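PDB 3CR3: PTS-dependent dihydroxyacetone kinase, ADP-binding subunit DhaL from Lactococcus lactis subsp. lactis, which binds ADP with magnesium, takes a phosphoryl group from DhaM to become its ATP form, and passes it to dihydroxyacetone bound to DhaK. Local coordinates for residues F14-I18 / Y182-T186. Sequence-based numbering, arbitrary orientation.
Sequences FNEKI and YLFET
Phe14 and Leu183 mark the nearest backbone approach, their CA atoms 5.6 Å apart, where segments 14-18 and 182-186 run roughly antiparallel, their axes 9.1 Å apart at closest and their N-to-C directions 138° from each other. With CG anti to the backbone N (chi1 175°), Phe14 brings the end of its ring up against 182-186, CD1 lying 3.4 Å from Leu183 CA. Leu183 CD1 sits over the centre of one face of the Phe14 ring in a CH-pi contact, 3.5 Å from its centroid; Ile18 CG1 backs the opposite face nearer its rim, so the ring is sandwiched. The contact illustrates how the antiparallel alpha-helical barrel of the DhaL family is closed: its first helix, 4-20, packs on its last, 175-191. Met41 and Met45 of helix 37-54, whose first residues bind ADP, also touch Phe14. With only an alanine here, the Leu183 methyl and Ile18 CG1 would probably lose the ring that lies between them, and a gap would open between the helices. Further along, Ile18 CD1 meets the edge of the Tyr182 ring, 4.0 Å from CD2. Lys17 lays CG against Thr186 CG2 (3.7 Å), and its chain, bent at chi2, carries NZ to a salt bridge with Glu185 OE2 at 2.8 Å, approached from above the carboxylate plane.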
ATOM      1  N   PHE A  14      27.137  13.702  24.613  1.00 18.19           N
ATOM      2  CA  PHE A  14      26.470  13.202  23.407  1.00 17.21           C
ATOM      3  C   PHE A  14      25.188  13.995  23.107  1.00 17.58           C
ATOM      4  O   PHE A  14      25.010  14.486  21.995  1.00 16.90           O
ATOM      5  CB  PHE A  14      26.186  11.696  23.518  1.00 16.55           C
ATOM      6  CG  PHE A  14      25.402  11.138  22.357  1.00 15.75           C
ATOM      7  CD1 PHE A  14      25.891  11.231  21.045  1.00 16.42           C
ATOM      8  CD2 PHE A  14      24.186  10.514  22.567  1.00 13.38           C
ATOM      9  CE1 PHE A  14      25.165  10.717  19.975  1.00 15.64           C
ATOM     10  CE2 PHE A  14      23.452   9.977  21.500  1.00 14.11           C
ATOM     11  CZ  PHE A  14      23.930  10.084  20.212  1.00 13.84           C
ATOM     12  N   ASN A  15      24.307  14.136  24.099  1.00 17.93           N
ATOM     13  CA  ASN A  15      23.131  15.001  23.950  1.00 18.33           C
ATOM     14  C   ASN A  15      23.500  16.401  23.450  1.00 19.20           C
ATOM     15  O   ASN A  15      22.804  16.947  22.598  1.00 19.64           O
ATOM     16  CB  ASN A  15      22.354  15.101  25.263  1.00 18.27           C
ATOM     17  CG  ASN A  15      21.105  15.969  25.149  1.00 17.04           C
ATOM     18  OD1 ASN A  15      20.292  15.803  24.243  1.00 16.09           O
ATOM     19  ND2 ASN A  15      20.949  16.897  26.087  1.00 15.55           N
ATOM     20  N   GLU A  16      24.594  16.963  23.972  1.00 19.64           N
ATOM     21  CA  GLU A  16      25.080  18.285  23.557  1.00 21.25           C
ATOM     22  C   GLU A  16      25.491  18.327  22.082  1.00 20.78           C
ATOM     23  O   GLU A  16      25.129  19.247  21.371  1.00 20.87           O
ATOM     24  CB  GLU A  16      26.247  18.754  24.439  1.00 20.78           C
ATOM     25  CG  GLU A  16      25.850  19.272  25.813  1.00 22.57           C
ATOM     26  CD  GLU A  16      27.037  19.409  26.761  1.00 23.81           C
ATOM     27  OE1 GLU A  16      28.183  19.637  26.285  1.00 27.99           O
ATOM     28  OE2 GLU A  16      26.828  19.290  27.994  1.00 27.00           O
ATOM     29  N   LYS A  17      26.259  17.335  21.635  1.00 20.79           N
ATOM     30  CA  LYS A  17      26.621  17.219  20.217  1.00 20.62           C
ATOM     31  C   LYS A  17      25.388  17.072  19.336  1.00 19.64           C
ATOM     32  O   LYS A  17      25.343  17.606  18.227  1.00 19.42           O
ATOM     33  CB  LYS A  17      27.527  16.013  20.002  1.00 20.99           C
ATOM     34  CG  LYS A  17      28.935  16.179  20.526  1.00 23.83           C
ATOM     35  CD  LYS A  17      29.764  17.047  19.599  1.00 27.39           C
ATOM     36  CE  LYS A  17      31.221  17.028  19.979  1.00 28.99           C
ATOM     37  NZ  LYS A  17      32.055  17.671  18.908  1.00 32.40           N
ATOM     38  N   ILE A  18      24.402  16.331  19.836  1.00 18.82           N
ATOM     39  CA  ILE A  18      23.156  16.070  19.116  1.00 18.41           C
ATOM     40  C   ILE A  18      22.329  17.351  18.956  1.00 18.74           C
ATOM     41  O   ILE A  18      21.897  17.676  17.850  1.00 18.30           O
ATOM     42  CB  ILE A  18      22.311  14.959  19.806  1.00 17.94           C
ATOM     43  CG1 ILE A  18      22.933  13.567  19.577  1.00 17.85           C
ATOM     44  CG2 ILE A  18      20.866  15.002  19.344  1.00 16.52           C
ATOM     45  CD1 ILE A  18      23.034  13.140  18.122  1.00 14.56           C
ATOM     46  N   TYR A 182      29.279  11.113  16.680  1.00  6.72           N
ATOM     47  CA  TYR A 182      29.133  11.966  17.865  1.00  7.02           C
ATOM     48  C   TYR A 182      29.111  11.116  19.131  1.00  7.36           C
ATOM     49  O   TYR A 182      29.671  11.494  20.152  1.00  8.18           O
ATOM     50  CB  TYR A 182      27.833  12.792  17.803  1.00  6.51           C
ATOM     51  CG  TYR A 182      27.693  13.757  16.632  1.00  7.11           C
ATOM     52  CD1 TYR A 182      28.802  14.402  16.068  1.00  7.50           C
ATOM     53  CD2 TYR A 182      26.426  14.051  16.118  1.00  7.44           C
ATOM     54  CE1 TYR A 182      28.643  15.316  14.984  1.00  9.42           C
ATOM     55  CE2 TYR A 182      26.247  14.941  15.073  1.00  8.20           C
ATOM     56  CZ  TYR A 182      27.351  15.564  14.495  1.00  8.57           C
ATOM     57  OH  TYR A 182      27.134  16.428  13.447  1.00  9.62           O
ATOM     58  N   LEU A 183      28.451   9.967  19.061  1.00  7.72           N
ATOM     59  CA  LEU A 183      28.370   9.066  20.207  1.00  7.78           C
ATOM     60  C   LEU A 183      29.744   8.592  20.673  1.00  7.74           C
ATOM     61  O   LEU A 183      30.050   8.616  21.878  1.00  7.66           O
ATOM     62  CB  LEU A 183      27.476   7.857  19.878  1.00  7.43           C
ATOM     63  CG  LEU A 183      27.165   6.907  21.037  1.00  7.45           C
ATOM     64  CD1 LEU A 183      26.424   7.654  22.154  1.00  5.25           C
ATOM     65  CD2 LEU A 183      26.322   5.746  20.533  1.00  8.46           C
ATOM     66  N   PHE A 184      30.554   8.155  19.712  1.00  7.67           N
ATOM     67  CA  PHE A 184      31.856   7.561  20.006  1.00  8.75           C
ATOM     68  C   PHE A 184      32.930   8.584  20.307  1.00  9.09           C
ATOM     69  O   PHE A 184      33.832   8.319  21.104  1.00  8.65           O
ATOM     70  CB  PHE A 184      32.315   6.668  18.849  1.00  8.36           C
ATOM     71  CG  PHE A 184      31.368   5.542  18.537  1.00  9.64           C
ATOM     72  CD1 PHE A 184      30.604   4.948  19.548  1.00 10.29           C
ATOM     73  CD2 PHE A 184      31.254   5.058  17.230  1.00 11.26           C
ATOM     74  CE1 PHE A 184      29.732   3.902  19.267  1.00 10.49           C
ATOM     75  CE2 PHE A 184      30.376   4.010  16.937  1.00 10.21           C
ATOM     76  CZ  PHE A 184      29.622   3.426  17.975  1.00  9.97           C
ATOM     77  N   GLU A 185      32.855   9.720  19.621  1.00  9.63           N
ATOM     78  CA  GLU A 185      33.739  10.844  19.871  1.00 11.57           C
ATOM     79  C   GLU A 185      33.616  11.352  21.321  1.00 11.02           C
ATOM     80  O   GLU A 185      34.619  11.576  21.985  1.00 11.79           O
ATOM     81  CB  GLU A 185      33.477  11.937  18.821  1.00 11.18           C
ATOM     82  CG  GLU A 185      33.501  13.352  19.301  1.00 13.32           C
ATOM     83  CD  GLU A 185      33.286  14.350  18.164  1.00 14.66           C
ATOM     84  OE1 GLU A 185      32.674  13.976  17.116  1.00 17.37           O
ATOM     85  OE2 GLU A 185      33.738  15.505  18.334  1.00 17.13           O
ATOM     86  N   THR A 186      32.390  11.510  21.806  1.00 11.25           N
ATOM     87  CA  THR A 186      32.154  11.879  23.212  1.00 10.85           C
ATOM     88  C   THR A 186      32.546  10.753  24.188  1.00 10.85           C
ATOM     89  O   THR A 186      33.030  11.005  25.279  1.00 10.66           O
ATOM     90  CB  THR A 186      30.696  12.277  23.440  1.00 10.93           C
ATOM     91  OG1 THR A 186      29.830  11.273  22.880  1.00  9.62           O
ATOM     92  CG2 THR A 186      30.415  13.619  22.763  1.00 11.73           C
TER